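Local structure of uncharacterized protein (3KNY) at residues N12-S17 against A25-I30; A143-K148 against K187-S192; V154-S159 against S178-D183. The protein is of unknown function, a two-domain member of the BT_3535-like family from Bacteroides thetaiotaomicron that is probably made as a lipoprotein. All coordinates share one frame; numbering follows the deposited sequence.

Interaction 1 of 3, residues N12-S17 against A25-I30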
loop_
_atom_site.group_PDB
_atom_site.type_symbol
_atom_site.label_atom_id
_atom_site.label_comp_id
_atom_site.label_asym_id
_atom_site.label_seq_id
_atom_site.Cartn_x
_atom_site.Cartn_y
_atom_site.Cartn_z
ATOM N N ASN A 12 1.114 1.070 -12.753
ATOM C CA ASN A 12 1.768 0.587 -11.561
ATOM C C ASN A 12 3.265 0.579 -11.755
ATOM O O ASN A 12 3.871 -0.456 -12.036
ATOM C CB ASN A 12 1.264 -0.794 -11.219
ATOM C CG ASN A 12 1.454 -1.128 -9.776
ATOM O OD1 ASN A 12 1.072 -0.355 -8.897
ATOM N ND2 ASN A 12 2.015 -2.295 -9.509
ATOM N N GLU A 13 3.859 1.758 -11.616
ATOM C CA GLU A 13 5.277 1.905 -11.765
ATOM C C GLU A 13 5.851 2.825 -10.688
ATOM O O GLU A 13 5.124 3.537 -9.978
ATOM C CB GLU A 13 5.569 2.397 -13.178
ATOM C CG GLU A 13 5.172 3.863 -13.421
ATOM C CD GLU A 13 5.246 4.287 -14.898
ATOM O OE1 GLU A 13 5.877 3.603 -15.737
ATOM O OE2 GLU A 13 4.628 5.316 -15.204
ATOM N N PRO A 14 7.179 2.813 -10.532
ATOM C CA PRO A 14 7.771 3.599 -9.450
ATOM C C PRO A 14 7.550 5.097 -9.620
ATOM O O PRO A 14 7.516 5.595 -10.750
ATOM C CB PRO A 14 9.245 3.248 -9.557
ATOM C CG PRO A 14 9.281 1.947 -10.220
ATOM C CD PRO A 14 8.187 1.988 -11.209
HETATM N N MSE A 15 7.373 5.799 -8.506
HETATM C CA MSE A 15 7.085 7.225 -8.556
HETATM C C MSE A 15 8.297 8.001 -9.055
HETATM O O MSE A 15 9.431 7.523 -8.953
HETATM C CB MSE A 15 6.556 7.732 -7.203
HETATM C CG MSE A 15 7.425 7.542 -5.969
HETATM SE SE MSE A 15 6.383 7.930 -4.352
HETATM C CE MSE A 15 5.806 6.161 -3.859
ATOM N N GLN A 16 8.055 9.174 -9.642
ATOM C CA GLN A 16 9.142 10.027 -10.182
ATOM C C GLN A 16 9.691 11.001 -9.131
ATOM O O GLN A 16 10.883 11.295 -9.131
ATOM C CB GLN A 16 8.672 10.788 -11.434
ATOM C CG GLN A 16 8.119 9.877 -12.566
ATOM C CD GLN A 16 9.183 8.971 -13.201
ATOM O OE1 GLN A 16 10.390 9.179 -13.035
ATOM N NE2 GLN A 16 8.731 7.969 -13.944
ATOM N N SER A 17 8.814 11.492 -8.249
ATOM C CA SER A 17 9.212 12.329 -7.126
ATOM C C SER A 17 8.518 11.841 -5.876
ATOM O O SER A 17 7.457 11.232 -5.952
ATOM C CB SER A 17 8.796 13.788 -7.341
ATOM O OG SER A 17 7.467 14.006 -6.865
ATOM N N ALA A 25 7.596 5.630 0.739
ATOM C CA ALA A 25 9.014 5.829 0.408
ATOM C C ALA A 25 9.310 5.358 -1.020
ATOM O O ALA A 25 8.992 4.225 -1.367
ATOM C CB ALA A 25 9.918 5.076 1.409
ATOM N N PRO A 26 9.923 6.218 -1.848
ATOM C CA PRO A 26 10.351 5.823 -3.199
ATOM C C PRO A 26 11.297 4.646 -3.151
ATOM O O PRO A 26 12.035 4.509 -2.174
ATOM C CB PRO A 26 11.142 7.035 -3.699
ATOM C CG PRO A 26 10.758 8.191 -2.826
ATOM C CD PRO A 26 10.208 7.635 -1.549
ATOM N N LEU A 27 11.312 3.835 -4.203
ATOM C CA LEU A 27 12.198 2.673 -4.262
ATOM C C LEU A 27 13.629 2.978 -3.836
ATOM O O LEU A 27 14.178 4.072 -4.080
ATOM C CB LEU A 27 12.261 2.075 -5.667
ATOM C CG LEU A 27 11.137 1.187 -6.180
ATOM C CD1 LEU A 27 11.686 0.472 -7.394
ATOM C CD2 LEU A 27 10.641 0.166 -5.147
ATOM N N ASN A 28 14.238 1.993 -3.197
ATOM C CA ASN A 28 15.616 2.115 -2.747
ATOM C C ASN A 28 15.894 3.349 -1.863
ATOM O O ASN A 28 16.992 3.874 -1.867
ATOM C CB ASN A 28 16.544 2.052 -3.961
ATOM C CG ASN A 28 16.308 0.807 -4.791
ATOM O OD1 ASN A 28 16.561 -0.317 -4.337
ATOM N ND2 ASN A 28 15.802 0.993 -6.007
ATOM N N THR A 29 14.893 3.795 -1.106
ATOM C CA THR A 29 15.091 4.788 -0.062
ATOM C C THR A 29 14.326 4.377 1.205
ATOM O O THR A 29 13.321 3.652 1.140
ATOM C CB THR A 29 14.641 6.212 -0.483
ATOM O OG1 THR A 29 13.230 6.364 -0.269
ATOM C CG2 THR A 29 15.000 6.510 -1.925
ATOM N N ILE A 30 14.826 4.837 2.351
ATOM C CA ILE A 30 14.197 4.623 3.655
ATOM C C ILE A 30 14.227 5.960 4.376
ATOM O O ILE A 30 15.269 6.579 4.430
ATOM C CB ILE A 30 14.936 3.547 4.489
ATOM C CG1 ILE A 30 15.108 2.276 3.643
ATOM C CG2 ILE A 30 14.177 3.245 5.785
ATOM C CD1 ILE A 30 15.663 1.083 4.384
#

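Interaction 2 of 3, residues A143-K148 against K187-S192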
loop_
_atom_site.group_PDB
_atom_site.type_symbol
_atom_site.label_atom_id
_atom_site.label_comp_id
_atom_site.label_asym_id
_atom_site.label_seq_id
_atom_site.Cartn_x
_atom_site.Cartn_y
_atom_site.Cartn_z
ATOM N N ALA A 143 -8.203 2.242 -1.019
ATOM C CA ALA A 143 -8.785 0.906 -0.815
ATOM C C ALA A 143 -8.874 0.655 0.693
ATOM O O ALA A 143 -7.975 1.057 1.442
ATOM C CB ALA A 143 -7.933 -0.179 -1.503
ATOM N N ALA A 144 -9.975 0.049 1.142
ATOM C CA ALA A 144 -10.153 -0.393 2.543
ATOM C C ALA A 144 -10.601 -1.863 2.522
ATOM O O ALA A 144 -11.294 -2.279 1.638
ATOM C CB ALA A 144 -11.158 0.453 3.245
ATOM N N VAL A 145 -10.221 -2.640 3.513
ATOM C CA VAL A 145 -10.428 -4.089 3.505
ATOM C C VAL A 145 -10.703 -4.523 4.913
ATOM O O VAL A 145 -10.009 -4.098 5.833
ATOM C CB VAL A 145 -9.148 -4.840 3.077
ATOM C CG1 VAL A 145 -9.365 -6.305 3.160
ATOM C CG2 VAL A 145 -8.761 -4.460 1.668
ATOM N N THR A 146 -11.698 -5.380 5.093
ATOM C CA THR A 146 -11.969 -5.962 6.398
ATOM C C THR A 146 -11.691 -7.427 6.286
ATOM O O THR A 146 -12.092 -8.042 5.316
ATOM C CB THR A 146 -13.400 -5.726 6.826
ATOM O OG1 THR A 146 -13.559 -4.330 7.078
ATOM C CG2 THR A 146 -13.711 -6.489 8.096
ATOM N N TYR A 147 -11.014 -7.989 7.279
ATOM C CA TYR A 147 -10.601 -9.377 7.217
ATOM C C TYR A 147 -10.463 -10.024 8.580
ATOM O O TYR A 147 -10.463 -9.352 9.616
ATOM C CB TYR A 147 -9.271 -9.491 6.471
ATOM C CG TYR A 147 -8.126 -8.666 7.050
ATOM C CD1 TYR A 147 -8.006 -7.304 6.774
ATOM C CD2 TYR A 147 -7.145 -9.253 7.842
ATOM C CE1 TYR A 147 -6.950 -6.546 7.297
ATOM C CE2 TYR A 147 -6.076 -8.506 8.358
ATOM C CZ TYR A 147 -5.993 -7.155 8.086
ATOM O OH TYR A 147 -4.959 -6.423 8.596
ATOM N N LYS A 148 -10.342 -11.349 8.549
ATOM C CA LYS A 148 -10.095 -12.144 9.727
ATOM C C LYS A 148 -8.722 -12.781 9.564
ATOM O O LYS A 148 -8.426 -13.395 8.541
ATOM C CB LYS A 148 -11.166 -13.216 9.850
ATOM C CG LYS A 148 -11.621 -13.476 11.274
ATOM C CD LYS A 148 -12.541 -14.687 11.355
ATOM C CE LYS A 148 -11.812 -15.962 10.918
ATOM N NZ LYS A 148 -12.364 -17.161 11.607
ATOM N N LYS A 187 2.134 -13.832 1.653
ATOM C CA LYS A 187 1.400 -13.582 2.901
ATOM C C LYS A 187 0.999 -12.106 3.012
ATOM O O LYS A 187 1.092 -11.506 4.078
ATOM C CB LYS A 187 2.211 -14.056 4.112
ATOM C CG LYS A 187 2.613 -15.552 4.019
ATOM C CD LYS A 187 3.629 -15.997 5.107
ATOM C CE LYS A 187 4.376 -17.274 4.698
ATOM N NZ LYS A 187 3.491 -18.194 3.894
ATOM N N LEU A 188 0.557 -11.542 1.883
ATOM C CA LEU A 188 0.086 -10.155 1.793
ATOM C C LEU A 188 -1.352 -10.094 1.274
ATOM O O LEU A 188 -1.797 -10.999 0.567
ATOM C CB LEU A 188 0.964 -9.369 0.811
ATOM C CG LEU A 188 2.442 -9.198 1.130
ATOM C CD1 LEU A 188 3.133 -8.486 -0.041
ATOM C CD2 LEU A 188 2.606 -8.417 2.419
ATOM N N ILE A 189 -2.060 -9.015 1.608
ATOM C CA ILE A 189 -3.331 -8.685 0.968
ATOM C C ILE A 189 -2.985 -7.756 -0.177
ATOM O O ILE A 189 -2.217 -6.858 0.029
ATOM C CB ILE A 189 -4.284 -7.981 1.941
ATOM C CG1 ILE A 189 -4.651 -8.924 3.102
ATOM C CG2 ILE A 189 -5.556 -7.541 1.252
ATOM C CD1 ILE A 189 -5.408 -8.245 4.255
ATOM N N ALA A 190 -3.508 -8.018 -1.387
ATOM C CA ALA A 190 -3.289 -7.186 -2.597
ATOM C C ALA A 190 -4.595 -6.554 -2.962
ATOM O O ALA A 190 -5.568 -7.263 -3.122
ATOM C CB ALA A 190 -2.828 -8.020 -3.784
ATOM N N ALA A 191 -4.615 -5.229 -3.090
ATOM C CA ALA A 191 -5.806 -4.486 -3.506
ATOM C C ALA A 191 -5.409 -3.731 -4.778
ATOM O O ALA A 191 -4.349 -3.090 -4.818
ATOM C CB ALA A 191 -6.269 -3.497 -2.397
ATOM N N SER A 192 -6.235 -3.821 -5.821
ATOM C CA SER A 192 -5.910 -3.184 -7.085
ATOM C C SER A 192 -7.074 -2.425 -7.608
ATOM O O SER A 192 -8.213 -2.725 -7.275
ATOM C CB SER A 192 -5.531 -4.218 -8.142
ATOM O OG SER A 192 -4.278 -4.791 -7.839
#

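Interaction 3 of 3, residues V154-S159 against S178-D183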
loop_
_atom_site.group_PDB
_atom_site.type_symbol
_atom_site.label_atom_id
_atom_site.label_comp_id
_atom_site.label_asym_id
_atom_site.label_seq_id
_atom_site.Cartn_x
_atom_site.Cartn_y
_atom_site.Cartn_z
ATOM N N VAL A 154 -5.717 -15.931 6.218
ATOM C CA VAL A 154 -6.349 -14.611 6.218
ATOM C C VAL A 154 -7.527 -14.590 5.250
ATOM O O VAL A 154 -7.354 -14.902 4.073
ATOM C CB VAL A 154 -5.388 -13.544 5.742
ATOM C CG1 VAL A 154 -6.138 -12.223 5.498
ATOM C CG2 VAL A 154 -4.259 -13.401 6.747
ATOM N N THR A 155 -8.708 -14.204 5.735
ATOM C CA THR A 155 -9.909 -14.193 4.907
ATOM C C THR A 155 -10.638 -12.827 4.836
ATOM O O THR A 155 -11.006 -12.258 5.877
ATOM C CB THR A 155 -10.879 -15.291 5.346
ATOM O OG1 THR A 155 -11.348 -15.075 6.700
ATOM C CG2 THR A 155 -10.196 -16.658 5.170
ATOM N N ILE A 156 -10.866 -12.357 3.589
ATOM C CA ILE A 156 -11.456 -11.049 3.295
ATOM C C ILE A 156 -12.970 -11.060 3.430
ATOM O O ILE A 156 -13.659 -11.781 2.733
ATOM C CB ILE A 156 -11.121 -10.571 1.873
ATOM C CG1 ILE A 156 -9.612 -10.639 1.585
ATOM C CG2 ILE A 156 -11.689 -9.155 1.655
ATOM C CD1 ILE A 156 -8.776 -9.790 2.492
ATOM N N THR A 157 -13.497 -10.249 4.328
ATOM C CA THR A 157 -14.945 -10.210 4.576
ATOM C C THR A 157 -15.599 -9.038 3.836
ATOM O O THR A 157 -16.782 -9.040 3.560
ATOM C CB THR A 157 -15.218 -10.060 6.072
ATOM O OG1 THR A 157 -14.736 -8.776 6.516
ATOM C CG2 THR A 157 -14.496 -11.151 6.839
ATOM N N SER A 158 -14.809 -8.030 3.515
ATOM C CA SER A 158 -15.320 -6.844 2.865
ATOM C C SER A 158 -14.201 -6.068 2.226
ATOM O O SER A 158 -13.062 -6.107 2.677
ATOM C CB SER A 158 -15.986 -5.982 3.890
ATOM O OG SER A 158 -15.608 -4.663 3.685
ATOM N N SER A 159 -14.530 -5.341 1.178
ATOM C CA SER A 159 -13.506 -4.660 0.403
ATOM C C SER A 159 -14.104 -3.441 -0.260
ATOM O O SER A 159 -15.193 -3.545 -0.782
ATOM C CB SER A 159 -13.028 -5.619 -0.659
ATOM O OG SER A 159 -12.292 -4.949 -1.655
ATOM N N SER A 178 -11.945 -3.196 -9.504
ATOM C CA SER A 178 -11.005 -3.287 -8.414
ATOM C C SER A 178 -10.981 -4.748 -8.007
ATOM O O SER A 178 -11.871 -5.504 -8.368
ATOM C CB SER A 178 -11.460 -2.437 -7.254
ATOM O OG SER A 178 -12.734 -2.901 -6.827
ATOM N N SER A 179 -9.931 -5.176 -7.332
ATOM C CA SER A 179 -9.912 -6.529 -6.791
ATOM C C SER A 179 -9.163 -6.583 -5.482
ATOM O O SER A 179 -8.375 -5.711 -5.185
ATOM C CB SER A 179 -9.300 -7.500 -7.777
ATOM O OG SER A 179 -8.020 -7.059 -8.105
ATOM N N VAL A 180 -9.439 -7.614 -4.706
ATOM C CA VAL A 180 -8.761 -7.852 -3.445
ATOM C C VAL A 180 -8.587 -9.341 -3.272
ATOM O O VAL A 180 -9.469 -10.132 -3.586
ATOM C CB VAL A 180 -9.520 -7.297 -2.254
ATOM C CG1 VAL A 180 -8.720 -7.516 -0.985
ATOM C CG2 VAL A 180 -9.746 -5.803 -2.432
ATOM N N SER A 181 -7.426 -9.742 -2.813
ATOM C CA SER A 181 -7.185 -11.127 -2.582
ATOM C C SER A 181 -6.033 -11.273 -1.595
ATOM O O SER A 181 -5.309 -10.313 -1.338
ATOM C CB SER A 181 -6.836 -11.787 -3.879
ATOM O OG SER A 181 -5.498 -11.487 -4.172
ATOM N N TYR A 182 -5.879 -12.461 -1.029
ATOM C CA TYR A 182 -4.763 -12.735 -0.149
ATOM C C TYR A 182 -3.783 -13.680 -0.861
ATOM O O TYR A 182 -4.170 -14.753 -1.302
ATOM C CB TYR A 182 -5.273 -13.326 1.153
ATOM C CG TYR A 182 -4.188 -13.770 2.091
ATOM C CD1 TYR A 182 -3.326 -12.855 2.666
ATOM C CD2 TYR A 182 -4.041 -15.118 2.426
ATOM C CE1 TYR A 182 -2.334 -13.266 3.545
ATOM C CE2 TYR A 182 -3.070 -15.533 3.293
ATOM C CZ TYR A 182 -2.217 -14.606 3.852
ATOM O OH TYR A 182 -1.227 -15.034 4.700
ATOM N N ASP A 183 -2.525 -13.250 -0.997
ATOM C CA ASP A 183 -1.482 -14.057 -1.632
ATOM C C ASP A 183 -0.844 -14.950 -0.587
ATOM O O ASP A 183 -0.134 -14.471 0.296
ATOM C CB ASP A 183 -0.424 -13.167 -2.266
ATOM C CG ASP A 183 0.660 -13.958 -2.945
ATOM O OD1 ASP A 183 1.072 -15.021 -2.411
ATOM O OD2 ASP A 183 1.114 -13.517 -4.015
#

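Interaction 1 of 3, residues N12-S17 against A25-I30
Pro14 and Leu27 meet where a type II beta turn, Pro26 to Thr29, comes up against the irregular chain of residues 12-17. Both segments belong to the long loop between strand 7-10 and helix 40-49, which doubles back so that its two limbs touch by apolar packing, without a hydrogen bond. The closer part of the contact is the proline–leucine pair: CG of the Pro14 ring lies 4.0 Å from Leu27 CD1, the two side chains crossing obliquely. Leu27 holds its CG opposite its own carbonyl carbon (chi1 -78°), and its far end thereby comes nearer to Pro14 than its CB does. Glu54 of strand 53-55 touches both residues and also accepts a hydrogen bond from Met15 N, tying this limb to the strand. The other part is more widely spaced, though it covers more surface. Met15, a selenomethionine, runs past the Pro26 ring, its CG 4.4 Å from Pro26 CB, and its terminal CE ends near the carbonyl oxygen of Ala25. Toward solvent, Gln16 and Asn28 are exposed. The turn is closed by a weak bond from Thr29 N to Pro26 O. Thr29 OG1 gives Pro26 O a second hydrogen bond, 2.9 Å long.

Interaction 2 of 3, residues A143-K148 against K187-S192
Tyr147 and Ile189 are brought together by complementary torsions. The tyrosine ring leaves its strand with CG set between the backbone N and the carbonyl carbon (chi1 57°), while Ile189 places CG1 opposite its carbonyl carbon and then runs on extended to CD1 (chi2 170°). The result is a CH-pi contact: Ile189 CD1 sits over the middle of one face of the Tyr147 ring, 3.7 Å from its centroid. The methyl comes down almost along the ring normal, only 10° off it, and so meets the aromatic carbons nearly evenly rather than at an edge.

The second branch of the isoleucine is used as well. Its CG2 turns to Val145, where CG1 lies 4.4 Å away, so that one residue answers two on the facing strand. Further along, where the backbones are nearest, Ala143 and Ala191 meet methyl to methyl, with 3.8 Å between their CB atoms. No hydrogen bond spans the two segments; their axes approach to 8.2 Å, a spacing at which side chains, not backbones, fill the interface. The Tyr147 hydroxyl is engaged elsewhere, in a hydrogen bond to OXT of the chain terminus, Pro218. With an alanine here, Ile189 CD1 would probably lose its aromatic cover and the terminal carboxylate this hydroxyl partner.

The contact is a buried face-to-face packing of two beta sheets. Strand 140-149 is the middle of the three-stranded antiparallel sheet, between strands 124-134 and 154-164. Opposite it, strand 188-201 runs between strands 177-183 and 204-217, whose Val180 and Met216 both touch Ile189 and Val145.

Interaction 3 of 3, residues V154-S159 against S178-D183
Tyr182 lies beneath Val154, its ring lidded on one face by the valine. Val154 CB stands over the ring centre, 3.6 Å from the centroid and 4° off the normal, a CH-pi contact with the two side chains crossing at about a right angle. The branches spread from there over the rim: Val154 CG2 lies 3.7 Å from Tyr182 CE1 and about as far from CZ, whereas CG1 reaches out above CD1. Over the same face, toward its CD2 edge, the backbone oxygen of Val154 comes within 3.7 Å of Tyr182 CD2. The ring is carried there by a first torsion that sends CG opposite the backbone N (chi1 175°). Asp153, Lys187 and Pro218 also touch this tyrosine.

Strands 154-164 and 177-183 belong to different sheets laid face to face, running roughly antiparallel at 163° with their axes 7.2 Å apart at closest. A classic beta bulge, in which Thr157 and Ser158 both face Thr146 of the neighbouring strand 140-149, shifts the alternation of strand 154-164: Val154 and Ile156 point to the other sheet, and after the bulge the next to do so is Ser159.

Across from this row, Val180 sits between Ile156 and Ser159. Its CG1 packs on Ile156 CG1 at 4.1 Å, again with the side chains at nearly a right angle, and Ile156 CD1 lies little farther off. Ser159 flanks the other methyl, CG2, although the modelled position of its hydroxyl is too close to be trusted. Val180 also touches Ile189 of strand 188-201, beside it in the same sheet, and Ile156 touches that isoleucine too.

Interactions 2 and 3 are two parts of one interface between the same pair of sheets, with centres 5 Å apart. Each sheet contributes neighbouring strands to both, and probable backbone hydrogen bonds join them edge to edge: Thr157 N to Thr146 O and Asp183 N to Leu188 O, each 2.8 Å. Side chains continue the connection, Tyr147 touching Val154 and Val145 touching Ile156. Interaction 3 is the more peripheral and interaction 2 the buried one. Interaction 1 stands apart, on the opposite side of the chain's centre, its own centre about 21 Å from that of interaction 2 and 25 Å from that of interaction 3. No active site or ligand is known to relate them.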